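Local coordinates for surface-associated protein CshB (Streptococcus gordonii, PDB 6YZG), which is a cell-wall surface adhesin, represented here by its non-repetitive domain 2, which probably binds host fibronectin, at residues 47-50 and 51-55. Sequence-based numbering, arbitrary orientation.
Sequences STEI and YKKRV
T48 is the N-cap of the short helix 49-55, and its side chain accepts from the backbone N-H of Y51, in the first turn. With chi1 at 65°, the T48 hydroxyl sits between its own backbone N and carbonyl carbon, from where T48 OG1 meets Y51 N at 3.1 Å in a nearly straight bond; a second hydrogen bond ties OG1 to F45 O. The first regular helical bond follows, K52 N to T48 O at 3.0 Å, and the amides of K53 and R54 continue the pattern to E49 O and I50 O.

Along the outer side, E49 bends at chi2 (-86°) and runs beside the extended K52, its OE1 3.5 Å from K52 CD. E49 OE1 and K52 NZ are 4.1 Å apart, beyond a salt bridge, so any attraction is probably loose. I50 and R54 also run side by side, one turn apart: the I50 methyl CG2, anti to the backbone N, lies over one guanidinium face, 3.8 Å from R54 NE. Y51 carries its ring away from T48, and V55 CG1 lies over one face of that ring, offset toward the rim. R54 NH1 bonds K209 O and R54 NE makes a salt bridge with D285 of the second subunit, while the Y51 hydroxyl is hydrogen-bonded to T63 OG1 and D206 N.

The helix, reached from strand 33-41 through the loop holding F45, lays I50 and R54 against V224 of strand 224-229, while T48 packs on Y249 of the second subunit.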
loop_
_atom_site.group_PDB
_atom_site.type_symbol
_atom_site.label_atom_id
_atom_site.label_comp_id
_atom_site.label_asym_id
_atom_site.label_seq_id
_atom_site.Cartn_x
_atom_site.Cartn_y
_atom_site.Cartn_z
ATOM N N SER A 47 -6.817 21.141 -16.536
ATOM C CA SER A 47 -7.520 22.388 -16.895
ATOM C C SER A 47 -6.941 23.613 -16.224
ATOM O O SER A 47 -7.493 24.725 -16.486
ATOM C CB SER A 47 -8.996 22.327 -16.578
ATOM O OG SER A 47 -9.258 22.402 -15.191
ATOM N N THR A 48 -5.972 23.449 -15.343
ATOM C CA THR A 48 -5.496 24.605 -14.539
ATOM C C THR A 48 -4.370 25.398 -15.207
ATOM O O THR A 48 -3.667 24.870 -15.997
ATOM C CB THR A 48 -5.003 24.161 -13.152
ATOM O OG1 THR A 48 -3.845 23.335 -13.291
ATOM C CG2 THR A 48 -6.052 23.406 -12.373
ATOM N N GLU A 49 -4.227 26.650 -14.797
ATOM C CA GLU A 49 -3.107 27.503 -15.272
ATOM C C GLU A 49 -1.784 26.931 -14.749
ATOM O O GLU A 49 -0.822 27.085 -15.391
ATOM C CB GLU A 49 -3.278 28.948 -14.809
ATOM C CG GLU A 49 -4.477 29.603 -15.428
ATOM C CD GLU A 49 -4.314 30.252 -16.785
ATOM O OE1 GLU A 49 -3.192 30.455 -17.218
ATOM O OE2 GLU A 49 -5.354 30.615 -17.370
ATOM N N ILE A 50 -1.805 26.289 -13.581
ATOM C CA ILE A 50 -0.606 25.612 -13.050
ATOM C C ILE A 50 -0.091 24.617 -14.109
ATOM O O ILE A 50 1.075 24.593 -14.464
ATOM C CB ILE A 50 -0.869 24.936 -11.698
ATOM C CG1 ILE A 50 -1.338 25.921 -10.607
ATOM C CG2 ILE A 50 0.352 24.148 -11.306
ATOM C CD1 ILE A 50 -2.194 25.225 -9.599
ATOM N N TYR A 51 -0.994 23.753 -14.558
ATOM C CA TYR A 51 -0.641 22.713 -15.539
ATOM C C TYR A 51 -0.259 23.371 -16.911
ATOM O O TYR A 51 0.735 22.924 -17.477
ATOM C CB TYR A 51 -1.840 21.767 -15.688
ATOM C CG TYR A 51 -1.586 20.648 -16.654
ATOM C CD1 TYR A 51 -0.974 19.452 -16.279
ATOM C CD2 TYR A 51 -1.957 20.807 -17.995
ATOM C CE1 TYR A 51 -0.795 18.413 -17.156
ATOM C CE2 TYR A 51 -1.772 19.768 -18.885
ATOM C CZ TYR A 51 -1.215 18.576 -18.464
ATOM O OH TYR A 51 -0.989 17.578 -19.408
ATOM N N LYS A 52 -1.024 24.371 -17.296
ATOM C CA LYS A 52 -0.721 25.148 -18.561
ATOM C C LYS A 52 0.737 25.571 -18.523
ATOM O O LYS A 52 1.505 25.315 -19.500
ATOM C CB LYS A 52 -1.658 26.329 -18.686
ATOM C CG LYS A 52 -1.351 27.180 -19.913
ATOM C CD LYS A 52 -2.072 28.457 -19.918
ATOM C CE LYS A 52 -1.967 29.112 -21.290
ATOM N NZ LYS A 52 -2.497 30.494 -21.224
ATOM N N LYS A 53 1.184 26.140 -17.409
ATOM C CA LYS A 53 2.586 26.610 -17.327
ATOM C C LYS A 53 3.596 25.460 -17.310
ATOM O O LYS A 53 4.669 25.630 -17.824
ATOM C CB LYS A 53 2.741 27.603 -16.176
ATOM C CG LYS A 53 1.913 28.870 -16.348
ATOM C CD LYS A 53 1.865 29.785 -15.161
ATOM C CE LYS A 53 0.720 30.777 -15.206
ATOM N NZ LYS A 53 0.662 31.594 -13.970
ATOM N N ARG A 54 3.259 24.335 -16.698
ATOM C CA ARG A 54 4.173 23.208 -16.662
ATOM C C ARG A 54 4.363 22.610 -18.066
ATOM O O ARG A 54 5.454 22.108 -18.315
ATOM C CB ARG A 54 3.706 22.110 -15.699
ATOM C CG ARG A 54 3.681 22.595 -14.248
ATOM C CD ARG A 54 3.215 21.466 -13.395
ATOM N NE ARG A 54 3.232 21.779 -11.946
ATOM C CZ ARG A 54 2.890 20.916 -11.016
ATOM N NH1 ARG A 54 2.428 19.715 -11.322
ATOM N NH2 ARG A 54 2.849 21.267 -9.726
ATOM N N VAL A 55 3.338 22.624 -18.920
ATOM C CA VAL A 55 3.508 21.962 -20.260
ATOM C C VAL A 55 3.916 23.009 -21.311
ATOM O O VAL A 55 4.233 22.563 -22.440
ATOM C CB VAL A 55 2.250 21.191 -20.726
ATOM C CG1 VAL A 55 1.958 20.007 -19.844
ATOM C CG2 VAL A 55 1.038 22.069 -20.854
#